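Long-range contacts in CalS11 (Micromonospora echinospora, PDB 3TOS), which probably transfers a methyl group from S-adenosylmethionine to a hydroxyl oxygen as part of calicheamicin biosynthesis, and here holds the spent cofactor S-adenosyl-L-homocysteine: residues B[73-79]-B[101-107]; B[55-59]-B[82-87]; B[114-119]-B[191-195]. One frame throughout, in Å; residues are numbered along the deposited sequence. Where two conformers were deposited one is given.

Interaction 1. Residues B[73-79]-B[101-107]; sequences IMEFGVR and RRIVGFD. With SAH (S-adenosyl-L-homocysteine), chain O.
Phe76 and Phe106 run side by side on one face of two parallel strands, CD1 of Phe76 3.6 Å from CD1 of Phe106, their rings inclined at 32°. Met74, present as selenomethionine and extended on the same face, brings its selenium obliquely to the Phe106 ring, a Met-aromatic contact at 4.0 Å from CE1. From the loop Val78 lays CG2 against Gly105 CA, so a CB on Gly105 would run into it. Five backbone bonds, from Ile73 N to Arg102 O through to Gly77 N to Phe106 O, fix the register. At the end of strand 103-107 the Asp107 carboxylate binds the loop after strand 72-76: OD2 accepts Val78 N at 2.8 Å on its anti lone pair and Arg79 N at 3.0 Å from above the plane. It also grips the cofactor ribose, OD1 taking O2' at 2.8 Å and OD2 O3' at 2.7 Å. Replacing Asp107 by alanine would probably leave O2', O3' and the Val78 and Arg79 N-H groups without these bonds, freeing the 77-79 loop to shift. In this Rossmann-like beta-alpha-beta unit helix 82-94 connects the strands and packs on Ile73 and Ile103, helix 167-177 lies against Phe106, and strand 183-188 pairs with the far edge of 72-76.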
loop_
_atom_site.group_PDB
_atom_site.type_symbol
_atom_site.label_atom_id
_atom_site.label_comp_id
_atom_site.label_asym_id
_atom_site.label_seq_id
_atom_site.Cartn_x
_atom_site.Cartn_y
_atom_site.Cartn_z
ATOM N N ILE B 73 30.323 -7.233 -8.290
ATOM C CA ILE B 73 29.625 -8.382 -8.907
ATOM C C ILE B 73 30.700 -9.421 -9.206
ATOM O O ILE B 73 31.729 -9.093 -9.849
ATOM C CB ILE B 73 28.917 -7.968 -10.246
ATOM C CG1 ILE B 73 27.832 -6.934 -9.926
ATOM C CG2 ILE B 73 28.303 -9.235 -10.915
ATOM C CD1 ILE B 73 27.250 -6.279 -11.231
HETATM N N MSE B 74 30.489 -10.635 -8.683
HETATM C CA MSE B 74 31.385 -11.766 -8.961
HETATM C C MSE B 74 30.649 -12.893 -9.638
HETATM O O MSE B 74 29.528 -13.219 -9.218
HETATM C CB MSE B 74 32.004 -12.290 -7.657
HETATM C CG MSE B 74 32.930 -11.265 -7.010
HETATM SE SE MSE B 74 33.752 -12.141 -5.470
HETATM C CE MSE B 74 35.073 -10.785 -5.228
ATOM N N GLU B 75 31.250 -13.494 -10.688
ATOM C CA GLU B 75 30.704 -14.724 -11.283
ATOM C C GLU B 75 31.748 -15.784 -11.104
ATOM O O GLU B 75 32.904 -15.563 -11.441
ATOM C CB GLU B 75 30.342 -14.585 -12.771
ATOM C CG GLU B 75 29.740 -15.953 -13.239
ATOM C CD GLU B 75 29.258 -15.936 -14.664
ATOM O OE1 GLU B 75 29.962 -15.351 -15.541
ATOM O OE2 GLU B 75 28.209 -16.533 -14.910
ATOM N N PHE B 76 31.358 -16.908 -10.517
ATOM C CA PHE B 76 32.247 -18.057 -10.395
ATOM C C PHE B 76 31.783 -19.057 -11.462
ATOM O O PHE B 76 30.727 -19.716 -11.331
ATOM C CB PHE B 76 32.137 -18.648 -8.995
ATOM C CG PHE B 76 32.214 -17.588 -7.918
ATOM C CD1 PHE B 76 33.406 -16.900 -7.675
ATOM C CD2 PHE B 76 31.067 -17.263 -7.172
ATOM C CE1 PHE B 76 33.446 -15.865 -6.669
ATOM C CE2 PHE B 76 31.085 -16.221 -6.231
ATOM C CZ PHE B 76 32.313 -15.546 -5.956
ATOM N N GLY B 77 32.573 -19.158 -12.529
ATOM C CA GLY B 77 32.217 -20.040 -13.673
ATOM C C GLY B 77 31.771 -19.125 -14.801
ATOM O O GLY B 77 30.594 -18.746 -14.878
ATOM N N VAL B 78 32.710 -18.790 -15.696
ATOM C CA VAL B 78 32.499 -17.757 -16.720
ATOM C C VAL B 78 32.326 -18.384 -18.089
ATOM O O VAL B 78 31.524 -17.893 -18.872
ATOM C CB VAL B 78 33.765 -16.856 -16.735
ATOM C CG1 VAL B 78 33.760 -15.822 -17.871
ATOM C CG2 VAL B 78 33.825 -16.094 -15.367
ATOM N N ARG B 79 33.076 -19.433 -18.406
ATOM C CA ARG B 79 33.082 -20.024 -19.767
ATOM C C ARG B 79 33.388 -18.983 -20.845
ATOM O O ARG B 79 34.469 -18.371 -20.769
ATOM C CB ARG B 79 31.799 -20.831 -20.082
ATOM C CG ARG B 79 32.021 -21.916 -21.192
ATOM C CD ARG B 79 30.684 -22.522 -21.531
ATOM N NE ARG B 79 30.800 -23.478 -22.620
ATOM C CZ ARG B 79 29.781 -24.187 -23.134
ATOM N NH1 ARG B 79 28.543 -24.001 -22.726
ATOM N NH2 ARG B 79 29.983 -25.037 -24.161
ATOM N N ARG B 101 31.801 -0.328 -8.988
ATOM C CA ARG B 101 31.066 -1.544 -9.277
ATOM C C ARG B 101 31.920 -2.421 -10.183
ATOM O O ARG B 101 31.707 -2.472 -11.394
ATOM C CB ARG B 101 29.706 -1.290 -9.934
ATOM C CG ARG B 101 28.869 -2.587 -10.108
ATOM C CD ARG B 101 28.215 -3.021 -8.837
ATOM N NE ARG B 101 27.139 -2.108 -8.462
ATOM C CZ ARG B 101 26.513 -2.096 -7.288
ATOM N NH1 ARG B 101 26.846 -2.940 -6.290
ATOM N NH2 ARG B 101 25.526 -1.211 -7.119
ATOM N N ARG B 102 32.929 -3.065 -9.619
ATOM C CA ARG B 102 33.791 -3.981 -10.344
ATOM C C ARG B 102 33.020 -5.249 -10.711
ATOM O O ARG B 102 32.204 -5.752 -9.928
ATOM C CB ARG B 102 34.993 -4.358 -9.455
ATOM C CG ARG B 102 36.089 -5.192 -10.194
ATOM C CD ARG B 102 37.355 -5.324 -9.306
ATOM N NE ARG B 102 38.159 -4.101 -9.305
ATOM C CZ ARG B 102 39.185 -3.909 -8.484
ATOM N NH1 ARG B 102 39.461 -4.834 -7.554
ATOM N NH2 ARG B 102 39.921 -2.771 -8.561
ATOM N N ILE B 103 33.354 -5.804 -11.889
ATOM C CA ILE B 103 32.848 -7.120 -12.321
ATOM C C ILE B 103 34.018 -8.062 -12.343
ATOM O O ILE B 103 35.008 -7.794 -13.009
ATOM C CB ILE B 103 32.242 -7.059 -13.758
ATOM C CG1 ILE B 103 30.973 -6.202 -13.725
ATOM C CG2 ILE B 103 31.925 -8.498 -14.251
ATOM C CD1 ILE B 103 30.508 -5.745 -15.123
ATOM N N VAL B 104 33.946 -9.152 -11.585
ATOM C CA VAL B 104 35.105 -10.056 -11.416
ATOM C C VAL B 104 34.639 -11.438 -11.828
ATOM O O VAL B 104 33.675 -11.974 -11.256
ATOM C CB VAL B 104 35.654 -10.098 -9.953
ATOM C CG1 VAL B 104 36.955 -10.791 -9.928
ATOM C CG2 VAL B 104 35.772 -8.644 -9.418
ATOM N N GLY B 105 35.287 -11.990 -12.845
ATOM C CA GLY B 105 34.925 -13.326 -13.333
ATOM C C GLY B 105 36.036 -14.310 -13.058
ATOM O O GLY B 105 37.174 -14.078 -13.380
ATOM N N PHE B 106 35.702 -15.420 -12.415
ATOM C CA PHE B 106 36.695 -16.441 -12.055
ATOM C C PHE B 106 36.442 -17.706 -12.851
ATOM O O PHE B 106 35.303 -18.217 -12.893
ATOM C CB PHE B 106 36.610 -16.839 -10.544
ATOM C CG PHE B 106 36.852 -15.722 -9.581
ATOM C CD1 PHE B 106 35.826 -14.826 -9.243
ATOM C CD2 PHE B 106 38.098 -15.588 -8.940
ATOM C CE1 PHE B 106 36.067 -13.780 -8.292
ATOM C CE2 PHE B 106 38.329 -14.534 -8.023
ATOM C CZ PHE B 106 37.327 -13.641 -7.709
ATOM N N ASP B 107 37.489 -18.273 -13.442
ATOM C CA ASP B 107 37.362 -19.567 -14.107
ATOM C C ASP B 107 38.771 -20.108 -14.302
ATOM O O ASP B 107 39.738 -19.328 -14.323
ATOM C CB ASP B 107 36.684 -19.381 -15.506
ATOM C CG ASP B 107 35.983 -20.611 -15.991
ATOM O OD1 ASP B 107 36.625 -21.693 -16.147
ATOM O OD2 ASP B 107 34.781 -20.519 -16.243
HETATM N N SAH O . 28.420 -18.753 -16.695
HETATM C CA SAH O . 28.695 -19.451 -17.993
HETATM C CB SAH O . 28.699 -20.965 -17.866
HETATM C CG SAH O . 29.850 -21.474 -16.974
HETATM S SD SAH O . 30.109 -23.211 -17.266
HETATM C C SAH O . 27.582 -19.030 -18.951
HETATM O O SAH O . 27.584 -19.443 -20.151
HETATM O OXT SAH O . 26.732 -18.196 -18.616
HETATM C "C5'" SAH O . 30.949 -23.752 -15.768
HETATM C "C4'" SAH O . 32.359 -23.102 -15.556
HETATM O "O4'" SAH O . 32.790 -23.376 -14.216
HETATM C "C3'" SAH O . 33.379 -23.772 -16.488
HETATM O "O3'" SAH O . 33.929 -22.798 -17.411
HETATM C "C2'" SAH O . 34.394 -24.349 -15.517
HETATM O "O2'" SAH O . 35.764 -24.307 -15.967
HETATM C "C1'" SAH O . 34.185 -23.467 -14.263
HETATM N N9 SAH O . 34.657 -24.133 -13.025
HETATM C C8 SAH O . 34.174 -25.265 -12.447
HETATM N N7 SAH O . 34.969 -25.522 -11.377
HETATM C C5 SAH O . 35.941 -24.591 -11.284
HETATM C C6 SAH O . 37.058 -24.343 -10.366
HETATM N N6 SAH O . 37.323 -25.216 -9.367
HETATM N N1 SAH O . 37.809 -23.240 -10.611
HETATM C C2 SAH O . 37.534 -22.382 -11.638
HETATM N N3 SAH O . 36.569 -22.582 -12.562
HETATM C C4 SAH O . 35.726 -23.655 -12.353
#

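Interaction 2. Residues B[55-59]-B[82-87]; sequences DLLSM and RHLGTF. With SAH (S-adenosyl-L-homocysteine), chain O; EDO (1,2-ethanediol), chain R.
His83 gives its NE2 hydrogen to Asp55 OD1 at 2.7 Å, on the syn lone pair and nearly in the ring plane, a His-carboxylate hydrogen bond joining helix 50-65 to helix 82-94, the first crossover helix of the Rossmann-like domain. The short helical segments cross at -55° with axes 10.2 Å apart. With CG anti to the backbone N (chi1 176°), Asp55 lays its carboxylate flat over the Arg82 guanidinium, the planes 3° apart. That salt bridge is one of charge alone, since no N-H points at the oxygen. Arg82 instead aims its NE and NH2 edge at OXT of S-adenosyl-L-homocysteine, and Gln52 takes NH1. The other ring nitrogen of His83 is held by Glu75, fixing both ends of the imidazole. A water donates to both Asp55 OD2 and Thr86 OG1, while Thr86 OG1 donates to Arg82 O. Farther out, Leu56 CG and Met59 CB rest on Thr86 CG2, and Leu56 also packs on Leu56 of a neighbouring subunit. Met59, a selenomethionine, bends its chain across His83 and touches Phe87 CZ with its selenium. The same selenium sits 3.7 Å from the centroid of the His83 ring, with the cofactor OXT over the opposite face.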
loop_
_atom_site.group_PDB
_atom_site.type_symbol
_atom_site.label_atom_id
_atom_site.label_comp_id
_atom_site.label_asym_id
_atom_site.label_seq_id
_atom_site.Cartn_x
_atom_site.Cartn_y
_atom_site.Cartn_z
ATOM N N ASP B 55 17.620 -15.731 -19.942
ATOM C CA ASP B 55 18.859 -15.566 -19.153
ATOM C C ASP B 55 19.206 -14.089 -18.975
ATOM O O ASP B 55 19.501 -13.670 -17.867
ATOM C CB ASP B 55 20.013 -16.327 -19.833
ATOM C CG ASP B 55 21.321 -16.121 -19.119
ATOM O OD1 ASP B 55 21.499 -16.828 -18.091
ATOM O OD2 ASP B 55 22.137 -15.238 -19.493
ATOM N N LEU B 56 19.087 -13.325 -20.050
ATOM C CA LEU B 56 19.359 -11.900 -20.033
ATOM C C LEU B 56 18.428 -11.161 -19.065
ATOM O O LEU B 56 18.883 -10.395 -18.245
ATOM C CB LEU B 56 19.319 -11.334 -21.471
ATOM C CG LEU B 56 19.651 -9.841 -21.600
ATOM C CD1 LEU B 56 20.074 -9.611 -23.043
ATOM C CD2 LEU B 56 18.469 -8.932 -21.212
ATOM N N LEU B 57 17.142 -11.455 -19.135
ATOM C CA LEU B 57 16.187 -10.800 -18.301
ATOM C C LEU B 57 16.439 -11.197 -16.833
ATOM O O LEU B 57 16.214 -10.411 -15.914
ATOM C CB LEU B 57 14.758 -11.151 -18.718
ATOM C CG LEU B 57 14.345 -10.636 -20.105
ATOM C CD1 LEU B 57 13.008 -11.254 -20.470
ATOM C CD2 LEU B 57 14.286 -9.102 -20.090
ATOM N N SER B 58 16.849 -12.469 -16.580
ATOM C CA SER B 58 17.126 -12.898 -15.194
ATOM C C SER B 58 18.366 -12.181 -14.636
ATOM O O SER B 58 18.338 -11.725 -13.475
ATOM C CB SER B 58 17.358 -14.411 -15.114
ATOM O OG SER B 58 16.107 -15.048 -15.342
HETATM N N MSE B 59 19.417 -12.021 -15.442
HETATM C CA MSE B 59 20.586 -11.249 -14.980
HETATM C C MSE B 59 20.216 -9.803 -14.660
HETATM O O MSE B 59 20.719 -9.231 -13.665
HETATM C CB MSE B 59 21.732 -11.309 -15.985
HETATM C CG MSE B 59 22.312 -12.715 -16.225
HETATM SE SE MSE B 59 22.826 -13.702 -14.623
HETATM C CE MSE B 59 21.265 -14.861 -14.440
ATOM N N ARG B 82 29.175 -15.152 -21.266
ATOM C CA ARG B 82 27.801 -14.677 -21.469
ATOM C C ARG B 82 27.323 -13.686 -20.416
ATOM O O ARG B 82 26.790 -12.610 -20.724
ATOM C CB ARG B 82 26.857 -15.887 -21.409
ATOM C CG ARG B 82 25.375 -15.443 -21.541
ATOM C CD ARG B 82 24.368 -16.617 -21.641
ATOM N NE ARG B 82 24.505 -17.537 -20.502
ATOM C CZ ARG B 82 23.637 -18.501 -20.184
ATOM N NH1 ARG B 82 22.509 -18.657 -20.883
ATOM N NH2 ARG B 82 23.857 -19.260 -19.092
ATOM N N HIS B 83 27.443 -14.085 -19.151
ATOM C CA HIS B 83 26.940 -13.234 -18.079
ATOM C C HIS B 83 27.790 -11.981 -17.863
ATOM O O HIS B 83 27.255 -10.947 -17.476
ATOM C CB HIS B 83 26.842 -14.022 -16.770
ATOM C CG HIS B 83 25.776 -15.071 -16.792
ATOM N ND1 HIS B 83 25.835 -16.170 -15.985
ATOM C CD2 HIS B 83 24.606 -15.160 -17.488
ATOM C CE1 HIS B 83 24.752 -16.924 -16.197
ATOM N NE2 HIS B 83 23.989 -16.321 -17.093
ATOM N N LEU B 84 29.116 -12.047 -18.104
ATOM C CA LEU B 84 29.968 -10.869 -17.866
ATOM C C LEU B 84 29.642 -9.793 -18.887
ATOM O O LEU B 84 29.585 -8.614 -18.548
ATOM C CB LEU B 84 31.459 -11.209 -17.971
ATOM C CG LEU B 84 31.997 -12.254 -16.969
ATOM C CD1 LEU B 84 33.518 -12.413 -17.005
ATOM C CD2 LEU B 84 31.469 -12.020 -15.542
ATOM N N GLY B 85 29.383 -10.217 -20.136
ATOM C CA GLY B 85 28.939 -9.308 -21.216
ATOM C C GLY B 85 27.675 -8.636 -20.758
ATOM O O GLY B 85 27.534 -7.412 -20.865
ATOM N N THR B 86 26.716 -9.444 -20.292
ATOM C CA THR B 86 25.434 -8.914 -19.851
ATOM C C THR B 86 25.610 -7.852 -18.731
ATOM O O THR B 86 25.070 -6.759 -18.807
ATOM C CB THR B 86 24.529 -10.040 -19.347
ATOM O OG1 THR B 86 24.452 -11.029 -20.406
ATOM C CG2 THR B 86 23.144 -9.453 -19.052
ATOM N N PHE B 87 26.363 -8.223 -17.686
ATOM C CA PHE B 87 26.654 -7.276 -16.587
ATOM C C PHE B 87 27.369 -6.002 -17.057
ATOM O O PHE B 87 27.049 -4.916 -16.562
ATOM C CB PHE B 87 27.468 -7.946 -15.490
ATOM C CG PHE B 87 26.723 -9.039 -14.764
ATOM C CD1 PHE B 87 25.386 -8.917 -14.481
ATOM C CD2 PHE B 87 27.373 -10.227 -14.426
ATOM C CE1 PHE B 87 24.681 -10.023 -13.793
ATOM C CE2 PHE B 87 26.725 -11.280 -13.789
ATOM C CZ PHE B 87 25.371 -11.188 -13.444
HETATM N N SAH O . 28.420 -18.753 -16.695
HETATM C CA SAH O . 28.695 -19.451 -17.993
HETATM C CB SAH O . 28.699 -20.965 -17.866
HETATM C CG SAH O . 29.850 -21.474 -16.974
HETATM S SD SAH O . 30.109 -23.211 -17.266
HETATM C C SAH O . 27.582 -19.030 -18.951
HETATM O O SAH O . 27.584 -19.443 -20.151
HETATM O OXT SAH O . 26.732 -18.196 -18.616
HETATM C "C5'" SAH O . 30.949 -23.752 -15.768
HETATM C "C4'" SAH O . 32.359 -23.102 -15.556
HETATM O "O4'" SAH O . 32.790 -23.376 -14.216
HETATM C "C3'" SAH O . 33.379 -23.772 -16.488
HETATM O "O3'" SAH O . 33.929 -22.798 -17.411
HETATM C "C2'" SAH O . 34.394 -24.349 -15.517
HETATM O "O2'" SAH O . 35.764 -24.307 -15.967
HETATM C "C1'" SAH O . 34.185 -23.467 -14.263
HETATM N N9 SAH O . 34.657 -24.133 -13.025
HETATM C C8 SAH O . 34.174 -25.265 -12.447
HETATM N N7 SAH O . 34.969 -25.522 -11.377
HETATM C C5 SAH O . 35.941 -24.591 -11.284
HETATM C C6 SAH O . 37.058 -24.343 -10.366
HETATM N N6 SAH O . 37.323 -25.216 -9.367
HETATM N N1 SAH O . 37.809 -23.240 -10.611
HETATM C C2 SAH O . 37.534 -22.382 -11.638
HETATM N N3 SAH O . 36.569 -22.582 -12.562
HETATM C C4 SAH O . 35.726 -23.655 -12.353
HETATM C C1 EDO R . 19.943 -18.073 -15.696
HETATM O O1 EDO R . 19.682 -18.177 -17.076
HETATM C C2 EDO R . 19.869 -19.523 -15.172
HETATM O O2 EDO R . 20.691 -20.433 -15.933
HETATM O O HOH W 1 22.394 -12.945 -20.689
#

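Interaction 3. Residues B[114-119]-B[191-195]; sequences DVNDVD and DLYEP. With SAH (S-adenosyl-L-homocysteine), chain O.
Asp119 OD1 receives the backbone N of Tyr193 at 2.9 Å, approached on the syn side and 17° out of the carboxylate plane. The other carboxylate oxygen, OD2, lies beside Leu192, whose methyl CD2 packs 3.5 Å from Asp119 CG. Leu192 spreads its two methyls between polar and apolar neighbours: CD1 reaches Asp114 O, while CD2 also meets Val115 CG1 at 3.9 Å. Farther along, Asn116 ND2 donates to Glu194 OE2 at 2.8 Å, nearly straight at 170° and on the anti lone pair. The carboxylate oxygen lies in the amide plane, yet the two flat groups are steeply turned against each other. The same ND2 lies at the edge of the Tyr193 ring, which Val118 CG2 touches obliquely.

These bonds fall at the N-terminus of helix 193-203, with Leu192 at its N-cap position. Lacking a polar side chain there, the helix has its first N-H taken by Asp119 from the 114-119 loop, and a water accepts from Glu194 N while donating to Asp119 OD2. The Asp119 carboxylate, set at the positive end of the helix dipole, is probably stabilised in its charged form.

Bonds within the loop hold these groups in place. Asn116 forms an Asx turn, its OD1 accepting Val118 N at 3.0 Å on an in-plane lone pair; its side chain is swung opposite the backbone N (chi1 -175°), which carries ND2 across to Glu194. Asp119 OD2 reaches back to Asn116 N, and a second water joins its OD1 to Asp191 O. Outside the segments, Arg168 makes a salt bridge with Glu194, while Ile228 of helix 225-233 packs on Val118 and Tyr193. Toward the cofactor, Pro195 CB comes within 3.4 Å of the adenine N6 of S-adenosyl-L-homocysteine.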
loop_
_atom_site.group_PDB
_atom_site.type_symbol
_atom_site.label_atom_id
_atom_site.label_comp_id
_atom_site.label_asym_id
_atom_site.label_seq_id
_atom_site.Cartn_x
_atom_site.Cartn_y
_atom_site.Cartn_z
ATOM N N ASP B 114 38.804 -30.827 -11.739
ATOM C CA ASP B 114 38.633 -32.162 -11.160
ATOM C C ASP B 114 37.157 -32.285 -10.903
ATOM O O ASP B 114 36.440 -31.253 -10.946
ATOM C CB ASP B 114 39.396 -32.293 -9.838
ATOM C CG ASP B 114 39.225 -31.095 -8.943
ATOM O OD1 ASP B 114 38.099 -30.677 -8.592
ATOM O OD2 ASP B 114 40.243 -30.513 -8.623
ATOM N N VAL B 115 36.665 -33.500 -10.677
ATOM C CA VAL B 115 35.334 -33.558 -10.087
ATOM C C VAL B 115 35.265 -34.495 -8.885
ATOM O O VAL B 115 36.135 -35.341 -8.686
ATOM C CB VAL B 115 34.246 -33.960 -11.147
ATOM C CG1 VAL B 115 34.339 -33.080 -12.400
ATOM C CG2 VAL B 115 34.366 -35.432 -11.554
ATOM N N ASN B 116 34.200 -34.368 -8.079
ATOM C CA ASN B 116 34.001 -35.248 -6.945
ATOM C C ASN B 116 33.004 -36.314 -7.390
ATOM O O ASN B 116 32.182 -36.066 -8.289
ATOM C CB ASN B 116 33.448 -34.367 -5.782
ATOM C CG ASN B 116 33.302 -35.083 -4.483
ATOM O OD1 ASN B 116 32.371 -35.873 -4.310
ATOM N ND2 ASN B 116 34.162 -34.756 -3.517
ATOM N N ASP B 117 33.052 -37.469 -6.739
ATOM C CA ASP B 117 32.046 -38.500 -6.986
ATOM C C ASP B 117 30.604 -37.991 -6.945
ATOM O O ASP B 117 29.790 -38.452 -7.747
ATOM C CB ASP B 117 32.251 -39.664 -6.009
ATOM C CG ASP B 117 33.362 -40.581 -6.452
ATOM O OD1 ASP B 117 33.865 -40.452 -7.607
ATOM O OD2 ASP B 117 33.710 -41.470 -5.649
ATOM N N VAL B 118 30.279 -37.051 -6.041
ATOM C CA VAL B 118 28.900 -36.583 -5.987
ATOM C C VAL B 118 28.502 -35.783 -7.232
ATOM O O VAL B 118 27.304 -35.652 -7.524
ATOM C CB VAL B 118 28.569 -35.706 -4.718
ATOM C CG1 VAL B 118 28.907 -36.460 -3.454
ATOM C CG2 VAL B 118 29.315 -34.361 -4.753
ATOM N N ASP B 119 29.488 -35.322 -8.006
ATOM C CA ASP B 119 29.185 -34.562 -9.246
ATOM C C ASP B 119 28.966 -35.491 -10.426
ATOM O O ASP B 119 28.530 -35.012 -11.491
ATOM C CB ASP B 119 30.373 -33.658 -9.623
ATOM C CG ASP B 119 30.728 -32.668 -8.523
ATOM O OD1 ASP B 119 29.801 -31.992 -8.023
ATOM O OD2 ASP B 119 31.941 -32.567 -8.186
ATOM N N ASP B 191 28.913 -25.397 -11.099
ATOM C CA ASP B 191 28.310 -26.771 -11.174
ATOM C C ASP B 191 28.733 -27.742 -10.080
ATOM O O ASP B 191 27.922 -28.513 -9.607
ATOM C CB ASP B 191 28.502 -27.432 -12.562
ATOM C CG ASP B 191 27.867 -26.610 -13.663
ATOM O OD1 ASP B 191 26.683 -26.211 -13.492
ATOM O OD2 ASP B 191 28.543 -26.310 -14.690
ATOM N N LEU B 192 30.022 -27.710 -9.701
ATOM C CA LEU B 192 30.645 -28.779 -8.909
ATOM C C LEU B 192 30.604 -28.454 -7.432
ATOM O O LEU B 192 30.763 -27.277 -7.011
ATOM C CB LEU B 192 32.112 -28.924 -9.316
ATOM C CG LEU B 192 32.267 -29.188 -10.815
ATOM C CD1 LEU B 192 33.794 -29.231 -11.096
ATOM C CD2 LEU B 192 31.625 -30.578 -11.142
ATOM N N TYR B 193 30.489 -29.529 -6.635
ATOM C CA TYR B 193 30.415 -29.426 -5.179
ATOM C C TYR B 193 31.617 -28.748 -4.515
ATOM O O TYR B 193 31.433 -27.761 -3.784
ATOM C CB TYR B 193 30.257 -30.851 -4.633
ATOM C CG TYR B 193 30.577 -30.987 -3.163
ATOM C CD1 TYR B 193 29.815 -30.312 -2.212
ATOM C CD2 TYR B 193 31.593 -31.835 -2.740
ATOM C CE1 TYR B 193 30.095 -30.399 -0.877
ATOM C CE2 TYR B 193 31.928 -31.913 -1.370
ATOM C CZ TYR B 193 31.158 -31.188 -0.447
ATOM O OH TYR B 193 31.396 -31.276 0.917
ATOM N N GLU B 194 32.820 -29.249 -4.746
ATOM C CA GLU B 194 33.996 -28.763 -3.942
ATOM C C GLU B 194 34.288 -27.261 -4.122
ATOM O O GLU B 194 34.452 -26.555 -3.127
ATOM C CB GLU B 194 35.252 -29.605 -4.238
ATOM C CG GLU B 194 35.099 -31.014 -3.717
ATOM C CD GLU B 194 36.389 -31.793 -3.780
ATOM O OE1 GLU B 194 37.493 -31.158 -3.744
ATOM O OE2 GLU B 194 36.355 -33.027 -3.768
ATOM N N PRO B 195 34.379 -26.778 -5.362
ATOM C CA PRO B 195 34.689 -25.360 -5.480
ATOM C C PRO B 195 33.530 -24.493 -5.013
ATOM O O PRO B 195 33.767 -23.402 -4.489
ATOM C CB PRO B 195 34.919 -25.200 -6.997
ATOM C CG PRO B 195 34.253 -26.339 -7.632
ATOM C CD PRO B 195 34.448 -27.483 -6.667
HETATM N N SAH O . 28.420 -18.753 -16.695
HETATM C CA SAH O . 28.695 -19.451 -17.993
HETATM C CB SAH O . 28.699 -20.965 -17.866
HETATM C CG SAH O . 29.850 -21.474 -16.974
HETATM S SD SAH O . 30.109 -23.211 -17.266
HETATM C C SAH O . 27.582 -19.030 -18.951
HETATM O O SAH O . 27.584 -19.443 -20.151
HETATM O OXT SAH O . 26.732 -18.196 -18.616
HETATM C "C5'" SAH O . 30.949 -23.752 -15.768
HETATM C "C4'" SAH O . 32.359 -23.102 -15.556
HETATM O "O4'" SAH O . 32.790 -23.376 -14.216
HETATM C "C3'" SAH O . 33.379 -23.772 -16.488
HETATM O "O3'" SAH O . 33.929 -22.798 -17.411
HETATM C "C2'" SAH O . 34.394 -24.349 -15.517
HETATM O "O2'" SAH O . 35.764 -24.307 -15.967
HETATM C "C1'" SAH O . 34.185 -23.467 -14.263
HETATM N N9 SAH O . 34.657 -24.133 -13.025
HETATM C C8 SAH O . 34.174 -25.265 -12.447
HETATM N N7 SAH O . 34.969 -25.522 -11.377
HETATM C C5 SAH O . 35.941 -24.591 -11.284
HETATM C C6 SAH O . 37.058 -24.343 -10.366
HETATM N N6 SAH O . 37.323 -25.216 -9.367
HETATM N N1 SAH O . 37.809 -23.240 -10.611
HETATM C C2 SAH O . 37.534 -22.382 -11.638
HETATM N N3 SAH O . 36.569 -22.582 -12.562
HETATM C C4 SAH O . 35.726 -23.655 -12.353
HETATM O O HOH W 2 37.689 -34.273 -6.472
HETATM O O HOH W 3 27.486 -31.234 -9.154
HETATM O O HOH W 4 33.552 -31.056 -6.774
#

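In the fold
All three contacts border S-adenosyl-L-homocysteine, each at a different part of it. Interaction 1 holds the ribose and the amino group, interaction 2 the carboxylate, and interaction 3 flanks the adenine. Interactions 1 and 2, with centres 12 Å apart, touch directly: Glu75 OE2 lies 2.6 Å from His83 ND1, probably hydrogen-bonded, and Val78 CG1 packs 3.5 Å from Leu84 CD1. Their segments alternate along the chain, helix 82-94 following strand 72-76. Interaction 3 stands apart, its centre about 19 Å from that of interaction 1 and about 25 Å from that of interaction 2. Asp191 there also touches the bound glutamate beside the cofactor.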